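Local coordinates for protein minor fimbrium tip subunit Mfa3 (Porphyromonas gingivalis ATCC 33277, PDB 5NF4) that forms part of the tip of the minor fimbriae, surface filaments that mediate biofilm formation and adhesion to host cells and other oral bacteria, at residues 75-89 and 123-135. Numbering follows the deposited sequence.
Sequences LVFDSNTGEKVAEHF and QTAMASIVNKSDM
Phe-77 packs against Lys-132 and Met-135, and Leu-75 CD2 reaches both Met-126 CG and Ile-129 CG2, where two short helices and their linker cover one face of a β-hairpin (strands 71-78 and 84-91, with a classic bulge at Val-85 and Ala-86 opposite Val-76) in this fimbrillin-superfamily protein. Lys-132 CA lies over one face of the Phe-77 ring in a CH-pi contact, 4.0 Å from its centroid, while the Met-135 side chain runs at about a right angle to that of Phe-77, its CG 3.5 Å from Phe-77 CE1. Farther along, the Gln-123 amide stacks on the Phe-89 ring with planes 19° apart, and Gln-123 CB sits above the ring centre. Met-126 SD approaches that ring obliquely, a Met-aromatic contact.

Polar bonds tie the hairpin to the linker and to the start of helix 132-140. In the turn, Gly-82 O accepts from Lys-132 N (2.8 Å) on a lone pair. One water bridges Lys-84 N and Val-130 O. Bends at chi2 and chi3 bring Lys-84 NZ between the strand and the linker. There it forms a salt bridge with Glu-87 OE1 (2.8 Å), met from above the carboxylate plane. Lys-84 NZ also donates to Ile-129 O at 2.7 Å, tilted from the carbonyl plane.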
ATOM      1  N   LEU A  75      -3.028 -17.150  -8.859  1.00 32.06           N
ATOM      2  CA  LEU A  75      -3.951 -18.264  -8.626  1.00 33.67           C
ATOM      3  C   LEU A  75      -5.294 -17.902  -9.267  1.00 32.90           C
ATOM      4  O   LEU A  75      -5.822 -16.793  -9.092  1.00 32.77           O
ATOM      5  CB  LEU A  75      -4.098 -18.568  -7.133  1.00 33.22           C
ATOM      6  CG  LEU A  75      -2.825 -18.993  -6.399  1.00 36.07           C
ATOM      7  CD1 LEU A  75      -2.172 -17.770  -5.774  1.00 37.90           C
ATOM      8  CD2 LEU A  75      -3.107 -20.082  -5.332  1.00 33.58           C
ATOM      9  N   VAL A  76      -5.837 -18.857 -10.021  1.00 33.22           N
ATOM     10  CA  VAL A  76      -7.012 -18.635 -10.855  1.00 32.37           C
ATOM     11  C   VAL A  76      -8.083 -19.648 -10.474  1.00 30.67           C
ATOM     12  O   VAL A  76      -7.794 -20.852 -10.311  1.00 31.59           O
ATOM     13  CB  VAL A  76      -6.675 -18.769 -12.363  1.00 31.35           C
ATOM     14  CG1 VAL A  76      -7.864 -18.231 -13.170  1.00 31.68           C
ATOM     15  CG2 VAL A  76      -5.374 -18.035 -12.701  1.00 34.65           C
ATOM     16  N   PHE A  77      -9.290 -19.160 -10.255  1.00 30.71           N
ATOM     17  CA  PHE A  77     -10.393 -19.999  -9.820  1.00 30.92           C
ATOM     18  C   PHE A  77     -11.629 -19.828 -10.673  1.00 33.88           C
ATOM     19  O   PHE A  77     -11.885 -18.755 -11.196  1.00 33.88           O
ATOM     20  CB  PHE A  77     -10.769 -19.685  -8.361  1.00 30.30           C
ATOM     21  CG  PHE A  77      -9.635 -19.869  -7.409  1.00 33.19           C
ATOM     22  CD1 PHE A  77      -8.718 -18.832  -7.231  1.00 33.17           C
ATOM     23  CD2 PHE A  77      -9.430 -21.064  -6.743  1.00 34.32           C
ATOM     24  CE1 PHE A  77      -7.636 -18.982  -6.429  1.00 32.85           C
ATOM     25  CE2 PHE A  77      -8.319 -21.194  -5.874  1.00 32.99           C
ATOM     26  CZ  PHE A  77      -7.449 -20.158  -5.726  1.00 32.78           C
ATOM     27  N   ASP A  78     -12.422 -20.882 -10.787  1.00 35.15           N
ATOM     28  CA  ASP A  78     -13.716 -20.743 -11.463  1.00 36.06           C
ATOM     29  C   ASP A  78     -14.595 -19.805 -10.636  1.00 37.37           C
ATOM     30  O   ASP A  78     -14.744 -20.018  -9.434  1.00 37.52           O
ATOM     31  CB  ASP A  78     -14.377 -22.101 -11.607  1.00 33.76           C
ATOM     32  CG  ASP A  78     -15.631 -22.053 -12.468  1.00 41.06           C
ATOM     33  OD1 ASP A  78     -16.696 -21.683 -11.942  1.00 41.25           O
ATOM     34  OD2 ASP A  78     -15.549 -22.381 -13.669  1.00 45.20           O
ATOM     35  N   SER A  79     -15.150 -18.762 -11.255  1.00 35.61           N
ATOM     36  CA  SER A  79     -15.907 -17.750 -10.519  1.00 37.82           C
ATOM     37  C   SER A  79     -17.135 -18.317  -9.814  1.00 38.82           C
ATOM     38  O   SER A  79     -17.527 -17.790  -8.773  1.00 39.53           O
ATOM     39  CB  SER A  79     -16.331 -16.619 -11.459  1.00 39.27           C
ATOM     40  OG  SER A  79     -15.194 -16.064 -12.093  1.00 38.27           O
ATOM     41  N   ASN A  80     -17.698 -19.390 -10.369  1.00 40.39           N
ATOM     42  CA  ASN A  80     -18.939 -19.965  -9.869  1.00 44.89           C
ATOM     43  C   ASN A  80     -18.722 -21.148  -8.950  1.00 43.38           C
ATOM     44  O   ASN A  80     -19.321 -21.201  -7.876  1.00 50.84           O
ATOM     45  CB  ASN A  80     -19.830 -20.368 -11.044  1.00 49.09           C
ATOM     46  CG  ASN A  80     -20.184 -19.182 -11.905  1.00 62.04           C
ATOM     47  OD1 ASN A  80     -20.556 -18.136 -11.380  1.00 68.04           O
ATOM     48  ND2 ASN A  80     -20.043 -19.317 -13.222  1.00 71.84           N
ATOM     49  N   THR A  81     -17.850 -22.069  -9.342  1.00 37.69           N
ATOM     50  CA  THR A  81     -17.662 -23.295  -8.558  1.00 37.79           C
ATOM     51  C   THR A  81     -16.576 -23.091  -7.487  1.00 37.13           C
ATOM     52  O   THR A  81     -16.541 -23.813  -6.497  1.00 40.19           O
ATOM     53  CB  THR A  81     -17.259 -24.461  -9.392  1.00 38.72           C
ATOM     54  OG1 THR A  81     -15.918 -24.292  -9.860  1.00 38.22           O
ATOM     55  CG2 THR A  81     -18.222 -24.661 -10.600  1.00 40.15           C
ATOM     56  N   GLY A  82     -15.688 -22.132  -7.713  1.00 37.14           N
ATOM     57  CA  GLY A  82     -14.567 -21.905  -6.797  1.00 35.87           C
ATOM     58  C   GLY A  82     -13.386 -22.848  -6.982  1.00 34.41           C
ATOM     59  O   GLY A  82     -12.382 -22.769  -6.252  1.00 35.86           O
ATOM     60  N   GLU A  83     -13.480 -23.732  -7.968  1.00 34.27           N
ATOM     61  CA  GLU A  83     -12.409 -24.660  -8.276  1.00 32.44           C
ATOM     62  C   GLU A  83     -11.135 -23.927  -8.717  1.00 35.16           C
ATOM     63  O   GLU A  83     -11.200 -23.000  -9.510  1.00 35.82           O
ATOM     64  CB  GLU A  83     -12.850 -25.614  -9.382  1.00 37.12           C
ATOM     65  CG  GLU A  83     -11.795 -26.661  -9.720  1.00 41.91           C
ATOM     66  CD  GLU A  83     -12.114 -27.504 -10.964  1.00 51.59           C
ATOM     67  OE1 GLU A  83     -12.935 -27.098 -11.815  1.00 54.68           O
ATOM     68  OE2 GLU A  83     -11.508 -28.586 -11.071  1.00 56.17           O
ATOM     69  N   LYS A  84      -9.978 -24.365  -8.231  1.00 35.21           N
ATOM     70  CA  LYS A  84      -8.708 -23.844  -8.756  1.00 33.60           C
ATOM     71  C   LYS A  84      -8.519 -24.345 -10.159  1.00 36.42           C
ATOM     72  O   LYS A  84      -8.551 -25.551 -10.385  1.00 39.77           O
ATOM     73  CB  LYS A  84      -7.524 -24.270  -7.881  1.00 33.53           C
ATOM     74  CG  LYS A  84      -6.203 -23.671  -8.314  1.00 43.28           C
ATOM     75  CD  LYS A  84      -5.341 -23.208  -7.114  1.00 68.86           C
ATOM     76  CE  LYS A  84      -4.957 -24.352  -6.189  1.00 56.87           C
ATOM     77  NZ  LYS A  84      -3.711 -24.111  -5.347  1.00 38.24           N
ATOM     78  N   VAL A  85      -8.350 -23.435 -11.116  1.00 33.78           N
ATOM     79  CA  VAL A  85      -8.187 -23.862 -12.520  1.00 36.06           C
ATOM     80  C   VAL A  85      -6.828 -23.524 -13.138  1.00 38.20           C
ATOM     81  O   VAL A  85      -6.521 -23.980 -14.239  1.00 35.92           O
ATOM     82  CB  VAL A  85      -9.298 -23.280 -13.399  1.00 36.91           C
ATOM     83  CG1 VAL A  85     -10.655 -23.810 -12.941  1.00 36.71           C
ATOM     84  CG2 VAL A  85      -9.276 -21.765 -13.409  1.00 36.70           C
ATOM     85  N   ALA A  86      -5.988 -22.775 -12.432  1.00 36.96           N
ATOM     86  CA  ALA A  86      -4.622 -22.529 -12.902  1.00 36.41           C
ATOM     87  C   ALA A  86      -3.847 -21.851 -11.789  1.00 34.92           C
ATOM     88  O   ALA A  86      -4.442 -21.214 -10.946  1.00 34.04           O
ATOM     89  CB  ALA A  86      -4.600 -21.647 -14.156  1.00 36.40           C
ATOM     90  N   GLU A  87      -2.534 -21.999 -11.798  1.00 34.82           N
ATOM     91  CA  GLU A  87      -1.705 -21.224 -10.887  1.00 34.38           C
ATOM     92  C   GLU A  87      -0.313 -21.149 -11.455  1.00 33.85           C
ATOM     93  O   GLU A  87       0.099 -21.972 -12.299  1.00 36.61           O
ATOM     94  CB  GLU A  87      -1.720 -21.823  -9.475  1.00 39.80           C
ATOM     95  CG  GLU A  87      -1.045 -23.141  -9.307  1.00 44.26           C
ATOM     96  CD  GLU A  87      -1.199 -23.709  -7.889  1.00 49.50           C
ATOM     97  OE1 GLU A  87      -1.799 -23.034  -7.021  1.00 46.83           O
ATOM     98  OE2 GLU A  87      -0.712 -24.830  -7.639  1.00 60.76           O
ATOM     99  N   HIS A  88       0.420 -20.132 -11.032  1.00 33.14           N
ATOM    100  CA  HIS A  88       1.740 -19.892 -11.564  1.00 33.77           C
ATOM    101  C   HIS A  88       2.579 -19.186 -10.522  1.00 34.30           C
ATOM    102  O   HIS A  88       2.070 -18.342  -9.803  1.00 36.68           O
ATOM    103  CB  HIS A  88       1.684 -19.031 -12.828  1.00 37.36           C
ATOM    104  CG  HIS A  88       3.013 -18.849 -13.465  1.00 40.15           C
ATOM    105  ND1 HIS A  88       3.447 -19.640 -14.508  1.00 49.72           N
ATOM    106  CD2 HIS A  88       4.032 -18.009 -13.181  1.00 38.90           C
ATOM    107  CE1 HIS A  88       4.664 -19.269 -14.858  1.00 49.78           C
ATOM    108  NE2 HIS A  88       5.050 -18.297 -14.052  1.00 44.95           N
ATOM    109  N   PHE A  89       3.863 -19.525 -10.473  1.00 34.82           N
ATOM    110  CA  PHE A  89       4.756 -18.821  -9.552  1.00 37.06           C
ATOM    111  C   PHE A  89       5.987 -18.305 -10.297  1.00 38.65           C
ATOM    112  O   PHE A  89       6.608 -19.027 -11.102  1.00 41.06           O
ATOM    113  CB  PHE A  89       5.154 -19.732  -8.387  1.00 37.67           C
ATOM    114  CG  PHE A  89       6.043 -19.062  -7.404  1.00 38.19           C
ATOM    115  CD1 PHE A  89       5.515 -18.198  -6.482  1.00 38.16           C
ATOM    116  CD2 PHE A  89       7.413 -19.284  -7.431  1.00 42.53           C
ATOM    117  CE1 PHE A  89       6.354 -17.554  -5.534  1.00 38.23           C
ATOM    118  CE2 PHE A  89       8.257 -18.653  -6.511  1.00 44.69           C
ATOM    119  CZ  PHE A  89       7.724 -17.781  -5.584  1.00 40.95           C
ATOM    120  N   GLN A 123       5.116 -19.626  -2.378  1.00 38.19           N
ATOM    121  CA  GLN A 123       5.025 -20.817  -3.218  1.00 39.46           C
ATOM    122  C   GLN A 123       4.485 -22.004  -2.415  1.00 38.17           C
ATOM    123  O   GLN A 123       3.632 -22.763  -2.888  1.00 38.64           O
ATOM    124  CB  GLN A 123       6.384 -21.178  -3.839  1.00 39.72           C
ATOM    125  CG  GLN A 123       6.241 -22.198  -4.940  1.00 40.88           C
ATOM    126  CD  GLN A 123       7.520 -22.454  -5.691  1.00 47.21           C
ATOM    127  OE1 GLN A 123       8.616 -22.207  -5.202  1.00 46.46           O
ATOM    128  NE2 GLN A 123       7.381 -22.985  -6.885  1.00 47.68           N
ATOM    129  N   THR A 124       4.987 -22.155  -1.197  1.00 35.81           N
ATOM    130  CA  THR A 124       4.516 -23.177  -0.280  1.00 36.96           C
ATOM    131  C   THR A 124       3.044 -22.924   0.098  1.00 36.07           C
ATOM    132  O   THR A 124       2.262 -23.868   0.215  1.00 38.32           O
ATOM    133  CB  THR A 124       5.406 -23.186   0.994  1.00 48.59           C
ATOM    134  OG1 THR A 124       6.744 -23.559   0.629  1.00 45.52           O
ATOM    135  CG2 THR A 124       4.865 -24.147   2.049  1.00 51.41           C
ATOM    136  N   ALA A 125       2.693 -21.655   0.292  1.00 33.68           N
ATOM    137  CA  ALA A 125       1.316 -21.259   0.669  1.00 32.41           C
ATOM    138  C   ALA A 125       0.294 -21.691  -0.385  1.00 35.87           C
ATOM    139  O   ALA A 125      -0.861 -21.956  -0.068  1.00 33.35           O
ATOM    140  CB  ALA A 125       1.217 -19.765   0.864  1.00 33.11           C
ATOM    141  N   MET A 126       0.707 -21.703  -1.649  1.00 36.96           N
ATOM    142  CA  MET A 126      -0.215 -22.007  -2.716  1.00 36.52           C
ATOM    143  C   MET A 126      -0.817 -23.404  -2.544  1.00 37.00           C
ATOM    144  O   MET A 126      -1.969 -23.646  -2.929  1.00 37.34           O
ATOM    145  CB  MET A 126       0.504 -21.886  -4.077  1.00 36.18           C
ATOM    146  CG  MET A 126       0.848 -20.455  -4.446  1.00 39.03           C
ATOM    147  SD  MET A 126       2.015 -20.347  -5.837  1.00 40.44           S
ATOM    148  CE  MET A 126       0.830 -20.689  -7.119  1.00 38.80           C
ATOM    149  N   ALA A 127      -0.048 -24.323  -1.969  1.00 37.17           N
ATOM    150  CA  ALA A 127      -0.540 -25.688  -1.838  1.00 40.35           C
ATOM    151  C   ALA A 127      -1.662 -25.785  -0.798  1.00 42.03           C
ATOM    152  O   ALA A 127      -2.489 -26.703  -0.865  1.00 44.25           O
ATOM    153  CB  ALA A 127       0.600 -26.645  -1.487  1.00 40.51           C
ATOM    154  N   SER A 128      -1.715 -24.854   0.153  1.00 35.36           N
ATOM    155  CA  SER A 128      -2.784 -24.868   1.143  1.00 34.45           C
ATOM    156  C   SER A 128      -3.970 -24.001   0.741  1.00 35.96           C
ATOM    157  O   SER A 128      -4.902 -23.848   1.527  1.00 36.47           O
ATOM    158  CB  SER A 128      -2.240 -24.410   2.508  1.00 36.05           C
ATOM    159  OG  SER A 128      -1.318 -25.400   2.962  1.00 40.28           O
ATOM    160  N   ILE A 129      -3.937 -23.444  -0.471  1.00 33.93           N
ATOM    161  CA  ILE A 129      -5.065 -22.693  -1.020  1.00 31.26           C
ATOM    162  C   ILE A 129      -5.742 -23.604  -2.042  1.00 37.18           C
ATOM    163  O   ILE A 129      -5.371 -23.636  -3.216  1.00 36.82           O
ATOM    164  CB  ILE A 129      -4.639 -21.381  -1.678  1.00 32.05           C
ATOM    165  CG1 ILE A 129      -3.988 -20.453  -0.625  1.00 33.52           C
ATOM    166  CG2 ILE A 129      -5.846 -20.693  -2.304  1.00 32.96           C
ATOM    167  CD1 ILE A 129      -3.360 -19.209  -1.199  1.00 33.10           C
ATOM    168  N   VAL A 130      -6.720 -24.377  -1.593  1.00 35.10           N
ATOM    169  CA  VAL A 130      -7.272 -25.408  -2.459  1.00 35.38           C
ATOM    170  C   VAL A 130      -8.317 -24.850  -3.408  1.00 35.57           C
ATOM    171  O   VAL A 130      -8.405 -25.259  -4.588  1.00 36.80           O
ATOM    172  CB  VAL A 130      -7.903 -26.527  -1.622  1.00 37.95           C
ATOM    173  CG1 VAL A 130      -8.534 -27.570  -2.522  1.00 42.36           C
ATOM    174  CG2 VAL A 130      -6.860 -27.160  -0.706  1.00 42.93           C
ATOM    175  N   ASN A 131      -9.130 -23.940  -2.889  1.00 32.43           N
ATOM    176  CA  ASN A 131     -10.257 -23.411  -3.622  1.00 35.53           C
ATOM    177  C   ASN A 131     -10.388 -21.926  -3.380  1.00 34.42           C
ATOM    178  O   ASN A 131      -9.615 -21.327  -2.626  1.00 34.18           O
ATOM    179  CB  ASN A 131     -11.546 -24.151  -3.239  1.00 38.64           C
ATOM    180  CG  ASN A 131     -11.858 -24.060  -1.763  1.00 38.14           C
ATOM    181  OD1 ASN A 131     -11.527 -23.082  -1.104  1.00 34.98           O
ATOM    182  ND2 ASN A 131     -12.495 -25.107  -1.229  1.00 40.96           N
ATOM    183  N   LYS A 132     -11.381 -21.327  -4.017  1.00 33.47           N
ATOM    184  CA  LYS A 132     -11.534 -19.889  -3.971  1.00 33.88           C
ATOM    185  C   LYS A 132     -11.851 -19.395  -2.542  1.00 33.56           C
ATOM    186  O   LYS A 132     -11.453 -18.294  -2.154  1.00 33.05           O
ATOM    187  CB  LYS A 132     -12.625 -19.468  -4.954  1.00 39.09           C
ATOM    188  CG  LYS A 132     -12.616 -17.976  -5.247  1.00 43.90           C
ATOM    189  CD  LYS A 132     -13.539 -17.637  -6.413  1.00 47.75           C
ATOM    190  CE  LYS A 132     -14.996 -17.784  -6.047  1.00 47.14           C
ATOM    191  NZ  LYS A 132     -15.383 -16.824  -5.006  1.00 48.47           N
ATOM    192  N   SER A 133     -12.547 -20.213  -1.756  1.00 33.09           N
ATOM    193  CA  SER A 133     -12.855 -19.864  -0.369  1.00 34.45           C
ATOM    194  C   SER A 133     -11.561 -19.704   0.431  1.00 31.89           C
ATOM    195  O   SER A 133     -11.380 -18.709   1.175  1.00 31.95           O
ATOM    196  CB  SER A 133     -13.765 -20.934   0.267  1.00 37.10           C
ATOM    197  OG  SER A 133     -13.913 -20.684   1.653  1.00 39.69           O
ATOM    198  N   ASP A 134     -10.645 -20.666   0.265  1.00 30.05           N
ATOM    199  CA  ASP A 134      -9.328 -20.583   0.890  1.00 30.35           C
ATOM    200  C   ASP A 134      -8.584 -19.350   0.416  1.00 31.11           C
ATOM    201  O   ASP A 134      -7.880 -18.693   1.175  1.00 30.49           O
ATOM    202  CB  ASP A 134      -8.473 -21.803   0.585  1.00 29.23           C
ATOM    203  CG  ASP A 134      -9.026 -23.084   1.180  1.00 35.43           C
ATOM    204  OD1 ASP A 134      -9.763 -23.027   2.174  1.00 35.51           O
ATOM    205  OD2 ASP A 134      -8.726 -24.161   0.625  1.00 36.89           O
ATOM    206  N   MET A 135      -8.696 -19.080  -0.874  1.00 28.48           N
ATOM    207  CA  MET A 135      -7.964 -17.983  -1.483  1.00 27.88           C
ATOM    208  C   MET A 135      -8.417 -16.645  -0.888  1.00 29.80           C
ATOM    209  O   MET A 135      -7.594 -15.789  -0.499  1.00 30.38           O
ATOM    210  CB  MET A 135      -8.164 -17.970  -3.014  1.00 29.79           C
ATOM    211  CG  MET A 135      -7.390 -16.838  -3.721  1.00 29.19           C
ATOM    212  SD  MET A 135      -5.664 -17.161  -3.889  1.00 30.56           S
ATOM    213  CE  MET A 135      -4.950 -15.890  -2.844  1.00 32.04           C
TER
HETATM  214  O   HOH W   1      -9.996 -26.527  -6.157  1.00 37.42           O